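Local coordinates for protein CT_858 (Chlamydia trachomatis, PDB 3DOR) that probably acts as a secreted serine endopeptidase of the S41 peptidase type, cutting proteins within the chain, at residues I335-V346 and C458-A469; A482-G493 and I525-L536. All coordinates share one frame; numbering follows the deposited sequence.

In the fold
Following the chain from the N terminus, strand 333-337 comes first. After 111 residues that separate segments 335-346 and 458-469 and hold more helix than strand, the chain returns as strand 457-461, lies parallel beside it and closes interaction 1. Helix 468-478 then leads to strand 483-486, a beta-alpha-beta crossover that also opens interaction 2. That contact closes over a shorter excursion of 31 residues, which contributes strands 496-499 and 507-518 to a separate antiparallel sheet before the chain returns as edge strand 534-535. The two loops follow in series, neither nested nor crossed. Their centres are about 9 Å apart, and probable backbone bonds of Val459 with Leu483 and Val485 join them across neighbouring strands of one mixed sheet.

Interaction 1: I335-V346 and C458-A469; sequences IIDQTNNPGGSV and CVLINEQDFSCA
Leu460 bonds to segment 335-346 through both its backbone polar atoms: its N donates to Ile336 O in the strand at 2.8 Å, almost straight at 172°, and its O accepts from Gln338 N just past the strand's end. The N of the same Ile336 donates to Cys458 O at 2.8 Å, which completes the parallel pairing. Further along, in the loops, Phe466 N donates to Asn341 O at 3.1 Å. The carboxamide of Gln338 reaches the start of helix 468-478. With CG anti to the backbone N (chi1 -163°) and the chain bent at CG, NE2 donates to a lone pair of Ala469 O at 3.2 Å, while OE1 bonds to Tyr301 OH.

Asx turns shape the loop 337-343. Asp337 OD2 takes both Thr339 N and Thr339 OG1, the hydroxyl on its syn side, and Asn341 OD1 takes Gly343 N. The same Asn341 side chain lies against Ala469 CB and sends ND2 to Ile298 O. Asp465 OD2 receives Asn462 N from above the carboxylate plane, fixing the turn 462-465 from within.

Packing takes over further out. Leu460 CD1 slants across to Ile335 CG2 at 3.9 Å, on the face that helix 549-564 covers with Tyr551 and Val555. On the reverse face Val459 CG1 approaches Gln338 CB, and Phe472 closes over both residues. Gly343, bare of a side chain, brings its CA to 3.2 Å from Ser467 OG. Cys468 SG fills in beside Gly344 O and Val346 CG2. Two adjacent parallel strands, one running into a loop with Gly343 and Gly344 and the other through Ser467 into a helix, are consistent with the ClpP/crotonase-like core of S41 peptidases.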
loop_
_atom_site.group_PDB
_atom_site.type_symbol
_atom_site.label_atom_id
_atom_site.label_comp_id
_atom_site.label_asym_id
_atom_site.label_seq_id
_atom_site.Cartn_x
_atom_site.Cartn_y
_atom_site.Cartn_z
ATOM N N ILE B 335 -36.991 -5.146 9.404
ATOM C CA ILE B 335 -36.053 -5.921 10.194
ATOM C C ILE B 335 -34.737 -5.931 9.424
ATOM O O ILE B 335 -34.702 -6.274 8.236
ATOM C CB ILE B 335 -36.516 -7.375 10.387
ATOM C CG1 ILE B 335 -37.797 -7.414 11.235
ATOM C CG2 ILE B 335 -35.408 -8.181 11.073
ATOM C CD1 ILE B 335 -38.418 -8.792 11.321
ATOM N N ILE B 336 -33.657 -5.534 10.090
ATOM C CA ILE B 336 -32.339 -5.524 9.467
ATOM C C ILE B 336 -31.465 -6.564 10.159
ATOM O O ILE B 336 -31.159 -6.437 11.355
ATOM C CB ILE B 336 -31.672 -4.129 9.589
ATOM C CG1 ILE B 336 -32.452 -3.104 8.760
ATOM C CG2 ILE B 336 -30.205 -4.192 9.129
ATOM C CD1 ILE B 336 -31.886 -1.698 8.842
ATOM N N ASP B 337 -31.081 -7.603 9.424
ATOM C CA ASP B 337 -30.223 -8.630 9.991
ATOM C C ASP B 337 -28.791 -8.173 9.750
ATOM O O ASP B 337 -28.332 -8.121 8.615
ATOM C CB ASP B 337 -30.454 -9.979 9.307
ATOM C CG ASP B 337 -29.418 -11.023 9.715
ATOM O OD1 ASP B 337 -29.334 -12.069 9.040
ATOM O OD2 ASP B 337 -28.691 -10.791 10.713
ATOM N N GLN B 338 -28.085 -7.832 10.818
ATOM C CA GLN B 338 -26.717 -7.373 10.673
ATOM C C GLN B 338 -25.723 -8.293 11.392
ATOM O O GLN B 338 -24.583 -7.900 11.640
ATOM C CB GLN B 338 -26.599 -5.954 11.222
ATOM C CG GLN B 338 -25.365 -5.254 10.768
ATOM C CD GLN B 338 -24.681 -4.485 11.870
ATOM O OE1 GLN B 338 -24.075 -3.452 11.612
ATOM N NE2 GLN B 338 -24.749 -4.994 13.100
ATOM N N THR B 339 -26.158 -9.507 11.728
ATOM C CA THR B 339 -25.293 -10.473 12.414
ATOM C C THR B 339 -24.130 -10.939 11.534
ATOM O O THR B 339 -24.186 -10.808 10.314
ATOM C CB THR B 339 -26.088 -11.723 12.837
ATOM O OG1 THR B 339 -26.702 -12.316 11.683
ATOM C CG2 THR B 339 -27.174 -11.353 13.831
ATOM N N ASN B 340 -23.077 -11.477 12.155
ATOM C CA ASN B 340 -21.933 -11.997 11.405
ATOM C C ASN B 340 -21.482 -11.035 10.304
ATOM O O ASN B 340 -21.462 -11.376 9.118
ATOM C CB ASN B 340 -22.307 -13.347 10.779
ATOM C CG ASN B 340 -22.388 -14.475 11.798
ATOM O OD1 ASN B 340 -22.347 -14.256 13.010
ATOM N ND2 ASN B 340 -22.508 -15.695 11.301
ATOM N N ASN B 341 -21.103 -9.839 10.717
ATOM C CA ASN B 341 -20.692 -8.785 9.808
ATOM C C ASN B 341 -19.343 -8.283 10.323
ATOM O O ASN B 341 -19.245 -7.840 11.460
ATOM C CB ASN B 341 -21.752 -7.687 9.859
ATOM C CG ASN B 341 -21.464 -6.545 8.925
ATOM O OD1 ASN B 341 -20.337 -6.074 8.835
ATOM N ND2 ASN B 341 -22.496 -6.079 8.226
ATOM N N PRO B 342 -18.296 -8.326 9.480
ATOM C CA PRO B 342 -16.929 -7.901 9.813
ATOM C C PRO B 342 -16.630 -6.406 9.873
ATOM O O PRO B 342 -15.517 -6.022 10.219
ATOM C CB PRO B 342 -16.101 -8.571 8.729
ATOM C CG PRO B 342 -16.988 -8.371 7.514
ATOM C CD PRO B 342 -18.373 -8.759 8.068
ATOM N N GLY B 343 -17.602 -5.564 9.546
ATOM C CA GLY B 343 -17.351 -4.131 9.557
ATOM C C GLY B 343 -16.899 -3.698 8.171
ATOM O O GLY B 343 -17.265 -4.334 7.184
ATOM N N GLY B 344 -16.105 -2.633 8.082
ATOM C CA GLY B 344 -15.645 -2.187 6.782
ATOM C C GLY B 344 -15.369 -0.703 6.653
ATOM O O GLY B 344 -14.591 -0.134 7.425
ATOM N N SER B 345 -16.020 -0.078 5.674
ATOM C CA SER B 345 -15.846 1.342 5.390
ATOM C C SER B 345 -16.814 2.240 6.145
ATOM O O SER B 345 -18.036 2.090 6.039
ATOM C CB SER B 345 -15.985 1.589 3.877
ATOM O OG SER B 345 -15.903 2.974 3.567
ATOM N N VAL B 346 -16.256 3.189 6.894
ATOM C CA VAL B 346 -17.036 4.130 7.679
ATOM C C VAL B 346 -17.958 5.009 6.813
ATOM O O VAL B 346 -19.119 5.255 7.166
ATOM C CB VAL B 346 -16.104 5.059 8.508
ATOM C CG1 VAL B 346 -16.937 5.981 9.382
ATOM C CG2 VAL B 346 -15.168 4.229 9.384
ATOM N N CYS B 458 -36.031 -2.780 13.432
ATOM C CA CYS B 458 -35.508 -3.718 14.408
ATOM C C CYS B 458 -34.215 -4.270 13.821
ATOM O O CYS B 458 -34.232 -4.889 12.753
ATOM C CB CYS B 458 -36.492 -4.861 14.651
ATOM S SG CYS B 458 -35.831 -6.125 15.759
ATOM N N VAL B 459 -33.094 -4.029 14.497
ATOM C CA VAL B 459 -31.799 -4.513 14.027
ATOM C C VAL B 459 -31.366 -5.744 14.811
ATOM O O VAL B 459 -31.392 -5.748 16.047
ATOM C CB VAL B 459 -30.682 -3.433 14.183
ATOM C CG1 VAL B 459 -29.370 -3.939 13.586
ATOM C CG2 VAL B 459 -31.098 -2.154 13.517
ATOM N N LEU B 460 -30.960 -6.785 14.089
ATOM C CA LEU B 460 -30.502 -8.019 14.714
ATOM C C LEU B 460 -28.976 -7.993 14.734
ATOM O O LEU B 460 -28.334 -7.751 13.706
ATOM C CB LEU B 460 -30.981 -9.237 13.926
ATOM C CG LEU B 460 -32.461 -9.242 13.552
ATOM C CD1 LEU B 460 -32.734 -10.477 12.718
ATOM C CD2 LEU B 460 -33.347 -9.205 14.813
ATOM N N ILE B 461 -28.406 -8.259 15.906
ATOM C CA ILE B 461 -26.954 -8.243 16.094
ATOM C C ILE B 461 -26.470 -9.454 16.895
ATOM O O ILE B 461 -27.253 -10.123 17.574
ATOM C CB ILE B 461 -26.528 -7.001 16.905
ATOM C CG1 ILE B 461 -27.152 -7.076 18.309
ATOM C CG2 ILE B 461 -27.004 -5.714 16.214
ATOM C CD1 ILE B 461 -26.578 -6.067 19.318
ATOM N N ASN B 462 -25.178 -9.738 16.814
ATOM C CA ASN B 462 -24.630 -10.826 17.604
ATOM C C ASN B 462 -23.163 -10.557 17.930
ATOM O O ASN B 462 -22.627 -9.487 17.600
ATOM C CB ASN B 462 -24.837 -12.195 16.922
ATOM C CG ASN B 462 -23.932 -12.422 15.727
ATOM O OD1 ASN B 462 -23.795 -13.554 15.270
ATOM N ND2 ASN B 462 -23.319 -11.359 15.210
ATOM N N GLU B 463 -22.531 -11.517 18.594
ATOM C CA GLU B 463 -21.148 -11.386 19.033
ATOM C C GLU B 463 -20.125 -11.415 17.917
ATOM O O GLU B 463 -18.923 -11.260 18.170
ATOM C CB GLU B 463 -20.812 -12.465 20.074
ATOM C CG GLU B 463 -20.426 -13.822 19.507
ATOM C CD GLU B 463 -21.593 -14.591 18.929
ATOM O OE1 GLU B 463 -21.365 -15.674 18.335
ATOM O OE2 GLU B 463 -22.738 -14.126 19.069
ATOM N N GLN B 464 -20.590 -11.630 16.690
ATOM C CA GLN B 464 -19.689 -11.629 15.554
ATOM C C GLN B 464 -19.895 -10.401 14.660
ATOM O O GLN B 464 -19.811 -10.484 13.437
ATOM C CB GLN B 464 -19.812 -12.930 14.746
ATOM C CG GLN B 464 -19.258 -14.150 15.495
ATOM C CD GLN B 464 -19.088 -15.373 14.609
ATOM O OE1 GLN B 464 -20.000 -15.760 13.871
ATOM N NE2 GLN B 464 -17.920 -15.994 14.686
ATOM N N ASP B 465 -20.168 -9.265 15.305
ATOM C CA ASP B 465 -20.325 -7.967 14.645
ATOM C C ASP B 465 -19.134 -7.133 15.090
ATOM O O ASP B 465 -18.942 -6.927 16.292
ATOM C CB ASP B 465 -21.615 -7.279 15.087
ATOM C CG ASP B 465 -22.812 -7.799 14.354
ATOM O OD1 ASP B 465 -22.633 -8.250 13.199
ATOM O OD2 ASP B 465 -23.919 -7.749 14.915
ATOM N N PHE B 466 -18.346 -6.649 14.134
ATOM C CA PHE B 466 -17.144 -5.867 14.444
ATOM C C PHE B 466 -17.101 -4.494 13.763
ATOM O O PHE B 466 -17.722 -4.293 12.724
ATOM C CB PHE B 466 -15.891 -6.651 14.031
ATOM C CG PHE B 466 -15.880 -8.091 14.497
ATOM C CD1 PHE B 466 -16.619 -9.058 13.825
ATOM C CD2 PHE B 466 -15.120 -8.479 15.608
ATOM C CE1 PHE B 466 -16.605 -10.397 14.241
ATOM C CE2 PHE B 466 -15.098 -9.816 16.039
ATOM C CZ PHE B 466 -15.846 -10.780 15.350
ATOM N N SER B 467 -16.332 -3.577 14.353
ATOM C CA SER B 467 -16.150 -2.199 13.868
ATOM C C SER B 467 -17.416 -1.518 13.351
ATOM O O SER B 467 -18.284 -1.154 14.150
ATOM C CB SER B 467 -15.033 -2.132 12.808
ATOM O OG SER B 467 -15.227 -3.066 11.763
ATOM N N CYS B 468 -17.538 -1.317 12.039
ATOM C CA CYS B 468 -18.750 -0.673 11.540
ATOM C C CYS B 468 -20.001 -1.432 11.981
ATOM O O CYS B 468 -21.049 -0.819 12.161
ATOM C CB CYS B 468 -18.714 -0.533 10.014
ATOM S SG CYS B 468 -17.520 0.713 9.441
ATOM N N ALA B 469 -19.890 -2.752 12.161
ATOM C CA ALA B 469 -21.029 -3.570 12.615
ATOM C C ALA B 469 -21.255 -3.375 14.126
ATOM O O ALA B 469 -22.273 -3.822 14.688
ATOM C CB ALA B 469 -20.806 -5.041 12.285
#

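Interaction 2: A482-G493 and I525-L536; sequences ALIVGTRTAGAG and IENIGVEPHIDL
Arg488 runs alongside Ile528, stretched out with CG anti to the backbone N (chi1 179°) and then bent at CD. The bend brings NH1 to Ile528 O at 2.9 Å, and Glu531 CB lies over one face of the guanidinium. Water 1, in the guanidinium plane, accepts from NH1 and donates to Glu531 OE1; the carboxylate itself pairs with Arg519 and Lys477.

Thr489 holds Val530 twice. Its N donates to Val530 O, and its hydroxyl, set between backbone N and carbonyl carbon (chi1 62°), accepts Val530 N at 2.8 Å. Asp470 OD1 is a further partner of that hydroxyl. Beyond it Gly491 and Gly529 touch at CA, and Gly491 O takes Asn527 N at 2.7 Å. Glu526, bent at CG, turns OE1 back to Gly493 N in a weak bond while OE2 forms a salt bridge with Lys28.

At the other end strand 534-535 adds a parallel edge strand to the mixed sheet of the S41 peptidase region: Gly486 N bonds to Ile534 O, and Gly486 O to Leu536 N. Ile484 O is shared by two donors, His533 N at 2.7 Å and Ile534 N nearly along the carbonyl axis. The His533 ring turns its CD2 edge to Ile484 N, and Leu483 CD2 reaches His533 CB at 3.5 Å. Pro532 crosses Ile484 at about a right angle, CB against CG2 at 3.8 Å. Val485 CG1 meets Leu536 CD1 on the side where helix 549-564 brings up Leu558 and Val555.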
loop_
_atom_site.group_PDB
_atom_site.type_symbol
_atom_site.label_atom_id
_atom_site.label_comp_id
_atom_site.label_asym_id
_atom_site.label_seq_id
_atom_site.Cartn_x
_atom_site.Cartn_y
_atom_site.Cartn_z
ATOM N N ALA B 482 -33.870 2.845 16.380
ATOM C CA ALA B 482 -34.269 1.462 16.191
ATOM C C ALA B 482 -34.179 0.611 17.435
ATOM O O ALA B 482 -33.468 0.938 18.387
ATOM C CB ALA B 482 -33.417 0.825 15.092
ATOM N N LEU B 483 -34.903 -0.501 17.400
ATOM C CA LEU B 483 -34.919 -1.470 18.481
ATOM C C LEU B 483 -33.766 -2.430 18.149
ATOM O O LEU B 483 -33.740 -3.003 17.051
ATOM C CB LEU B 483 -36.253 -2.214 18.456
ATOM C CG LEU B 483 -36.873 -2.860 19.703
ATOM C CD1 LEU B 483 -37.063 -4.339 19.457
ATOM C CD2 LEU B 483 -36.037 -2.595 20.939
ATOM N N ILE B 484 -32.812 -2.599 19.063
ATOM C CA ILE B 484 -31.678 -3.489 18.802
ATOM C C ILE B 484 -31.918 -4.803 19.542
ATOM O O ILE B 484 -32.133 -4.811 20.755
ATOM C CB ILE B 484 -30.321 -2.850 19.241
ATOM C CG1 ILE B 484 -29.911 -1.717 18.293
ATOM C CG2 ILE B 484 -29.204 -3.878 19.132
ATOM C CD1 ILE B 484 -30.862 -0.626 18.190
ATOM N N VAL B 485 -31.866 -5.911 18.804
ATOM C CA VAL B 485 -32.146 -7.227 19.366
ATOM C C VAL B 485 -31.073 -8.271 19.057
ATOM O O VAL B 485 -30.489 -8.258 17.982
ATOM C CB VAL B 485 -33.503 -7.736 18.819
ATOM C CG1 VAL B 485 -33.870 -9.075 19.437
ATOM C CG2 VAL B 485 -34.582 -6.697 19.096
ATOM N N GLY B 486 -30.826 -9.174 20.007
ATOM C CA GLY B 486 -29.846 -10.232 19.805
ATOM C C GLY B 486 -28.860 -10.315 20.955
ATOM O O GLY B 486 -29.249 -10.300 22.130
ATOM N N THR B 487 -27.578 -10.426 20.624
ATOM C CA THR B 487 -26.557 -10.462 21.653
ATOM C C THR B 487 -25.507 -9.385 21.385
ATOM O O THR B 487 -25.286 -8.980 20.232
ATOM C CB THR B 487 -25.889 -11.877 21.781
ATOM O OG1 THR B 487 -25.393 -12.325 20.512
ATOM C CG2 THR B 487 -26.910 -12.891 22.311
ATOM N N ARG B 488 -24.889 -8.918 22.470
ATOM C CA ARG B 488 -23.861 -7.882 22.460
ATOM C C ARG B 488 -22.825 -8.062 21.350
ATOM O O ARG B 488 -22.339 -9.174 21.116
ATOM C CB ARG B 488 -23.170 -7.872 23.837
ATOM C CG ARG B 488 -22.045 -6.874 24.015
ATOM C CD ARG B 488 -21.387 -7.029 25.413
ATOM N NE ARG B 488 -22.319 -6.749 26.508
ATOM C CZ ARG B 488 -22.593 -5.535 26.980
ATOM N NH1 ARG B 488 -22.003 -4.465 26.466
ATOM N NH2 ARG B 488 -23.483 -5.386 27.955
ATOM N N THR B 489 -22.476 -6.961 20.681
ATOM C CA THR B 489 -21.488 -7.005 19.606
ATOM C C THR B 489 -20.066 -7.204 20.165
ATOM O O THR B 489 -19.820 -7.017 21.364
ATOM C CB THR B 489 -21.557 -5.717 18.727
ATOM O OG1 THR B 489 -21.247 -4.566 19.522
ATOM C CG2 THR B 489 -22.977 -5.543 18.130
ATOM N N ALA B 490 -19.138 -7.581 19.288
ATOM C CA ALA B 490 -17.753 -7.864 19.669
ATOM C C ALA B 490 -16.966 -6.755 20.354
ATOM O O ALA B 490 -16.299 -6.991 21.360
ATOM C CB ALA B 490 -16.979 -8.349 18.458
ATOM N N GLY B 491 -17.013 -5.554 19.798
ATOM C CA GLY B 491 -16.284 -4.461 20.398
ATOM C C GLY B 491 -14.930 -4.162 19.784
ATOM O O GLY B 491 -13.904 -4.175 20.475
ATOM N N ALA B 492 -14.903 -3.946 18.473
ATOM C CA ALA B 492 -13.662 -3.561 17.800
ATOM C C ALA B 492 -13.924 -2.062 17.652
ATOM O O ALA B 492 -14.327 -1.588 16.588
ATOM C CB ALA B 492 -13.553 -4.239 16.436
ATOM N N GLY B 493 -13.729 -1.335 18.752
ATOM C CA GLY B 493 -14.024 0.088 18.796
ATOM C C GLY B 493 -13.016 1.134 18.375
ATOM O O GLY B 493 -12.767 2.087 19.120
ATOM N N ILE B 525 -16.179 1.516 23.071
ATOM C CA ILE B 525 -16.732 0.368 22.363
ATOM C C ILE B 525 -15.779 -0.822 22.435
ATOM O O ILE B 525 -16.219 -1.966 22.492
ATOM C CB ILE B 525 -17.003 0.700 20.863
ATOM C CG1 ILE B 525 -17.972 1.876 20.761
ATOM C CG2 ILE B 525 -17.608 -0.514 20.139
ATOM C CD1 ILE B 525 -19.281 1.619 21.454
ATOM N N GLU B 526 -14.476 -0.539 22.434
ATOM C CA GLU B 526 -13.440 -1.577 22.489
ATOM C C GLU B 526 -13.752 -2.634 23.547
ATOM O O GLU B 526 -13.995 -2.292 24.702
ATOM C CB GLU B 526 -12.077 -0.933 22.792
ATOM C CG GLU B 526 -10.881 -1.868 22.647
ATOM C CD GLU B 526 -10.694 -2.377 21.227
ATOM O OE1 GLU B 526 -11.246 -1.759 20.293
ATOM O OE2 GLU B 526 -9.979 -3.391 21.038
ATOM N N ASN B 527 -13.758 -3.905 23.143
ATOM C CA ASN B 527 -14.032 -5.030 24.044
ATOM C C ASN B 527 -15.453 -5.143 24.581
ATOM O O ASN B 527 -16.064 -6.210 24.507
ATOM C CB ASN B 527 -13.076 -4.999 25.247
ATOM C CG ASN B 527 -11.650 -5.279 24.854
ATOM O OD1 ASN B 527 -11.329 -6.367 24.371
ATOM N ND2 ASN B 527 -10.782 -4.293 25.044
ATOM N N ILE B 528 -15.957 -4.046 25.140
ATOM C CA ILE B 528 -17.293 -3.988 25.735
ATOM C C ILE B 528 -18.436 -4.123 24.722
ATOM O O ILE B 528 -19.518 -4.588 25.058
ATOM C CB ILE B 528 -17.495 -2.658 26.504
ATOM C CG1 ILE B 528 -16.406 -2.495 27.561
ATOM C CG2 ILE B 528 -18.856 -2.643 27.177
ATOM C CD1 ILE B 528 -16.282 -3.674 28.495
ATOM N N GLY B 529 -18.192 -3.692 23.493
ATOM C CA GLY B 529 -19.211 -3.786 22.472
ATOM C C GLY B 529 -20.456 -2.972 22.735
ATOM O O GLY B 529 -20.484 -2.080 23.588
ATOM N N VAL B 530 -21.502 -3.294 21.986
ATOM C CA VAL B 530 -22.768 -2.600 22.088
ATOM C C VAL B 530 -23.839 -3.586 22.516
ATOM O O VAL B 530 -24.028 -4.640 21.895
ATOM C CB VAL B 530 -23.158 -1.998 20.728
ATOM C CG1 VAL B 530 -24.465 -1.243 20.838
ATOM C CG2 VAL B 530 -22.039 -1.096 20.234
ATOM N N GLU B 531 -24.534 -3.229 23.586
ATOM C CA GLU B 531 -25.595 -4.047 24.130
ATOM C C GLU B 531 -26.887 -3.805 23.367
ATOM O O GLU B 531 -27.123 -2.706 22.855
ATOM C CB GLU B 531 -25.813 -3.707 25.617
ATOM C CG GLU B 531 -26.553 -2.378 25.901
ATOM C CD GLU B 531 -25.777 -1.112 25.488
ATOM O OE1 GLU B 531 -24.530 -1.152 25.396
ATOM O OE2 GLU B 531 -26.422 -0.058 25.274
ATOM N N PRO B 532 -27.730 -4.841 23.255
ATOM C CA PRO B 532 -29.012 -4.718 22.556
ATOM C C PRO B 532 -30.037 -4.240 23.576
ATOM O O PRO B 532 -29.749 -4.228 24.768
ATOM C CB PRO B 532 -29.301 -6.148 22.116
ATOM C CG PRO B 532 -28.743 -6.954 23.276
ATOM C CD PRO B 532 -27.410 -6.258 23.527
ATOM N N HIS B 533 -31.213 -3.821 23.110
ATOM C CA HIS B 533 -32.288 -3.414 24.014
ATOM C C HIS B 533 -32.807 -4.727 24.590
ATOM O O HIS B 533 -33.070 -4.831 25.777
ATOM C CB HIS B 533 -33.451 -2.755 23.258
ATOM C CG HIS B 533 -33.146 -1.393 22.728
ATOM N ND1 HIS B 533 -33.259 -0.252 23.497
ATOM C CD2 HIS B 533 -32.778 -0.981 21.491
ATOM C CE1 HIS B 533 -32.983 0.805 22.752
ATOM N NE2 HIS B 533 -32.689 0.390 21.532
ATOM N N ILE B 534 -32.947 -5.729 23.724
ATOM C CA ILE B 534 -33.457 -7.031 24.134
ATOM C C ILE B 534 -32.423 -8.134 23.902
ATOM O O ILE B 534 -32.054 -8.412 22.763
ATOM C CB ILE B 534 -34.741 -7.417 23.341
ATOM C CG1 ILE B 534 -35.817 -6.329 23.468
ATOM C CG2 ILE B 534 -35.255 -8.763 23.826
ATOM C CD1 ILE B 534 -36.302 -6.076 24.877
ATOM N N ASP B 535 -31.966 -8.764 24.980
ATOM C CA ASP B 535 -30.998 -9.841 24.858
ATOM C C ASP B 535 -31.755 -11.079 24.395
ATOM O O ASP B 535 -32.618 -11.576 25.099
ATOM C CB ASP B 535 -30.320 -10.102 26.196
ATOM C CG ASP B 535 -29.274 -11.189 26.104
ATOM O OD1 ASP B 535 -29.625 -12.377 26.254
ATOM O OD2 ASP B 535 -28.100 -10.861 25.863
ATOM N N LEU B 536 -31.429 -11.560 23.201
ATOM C CA LEU B 536 -32.105 -12.710 22.619
ATOM C C LEU B 536 -31.093 -13.666 22.009
ATOM O O LEU B 536 -30.820 -13.611 20.807
ATOM C CB LEU B 536 -33.053 -12.240 21.519
ATOM C CG LEU B 536 -34.439 -12.846 21.298
ATOM C CD1 LEU B 536 -34.756 -12.721 19.820
ATOM C CD2 LEU B 536 -34.522 -14.296 21.744
HETATM O O HOH W 1 -22.904 -1.761 27.426
HETATM O O HOH W 2 -25.981 -9.934 25.084
HETATM O O HOH W 3 -11.336 -5.290 19.753
HETATM O O HOH W 4 -13.717 2.343 21.786
#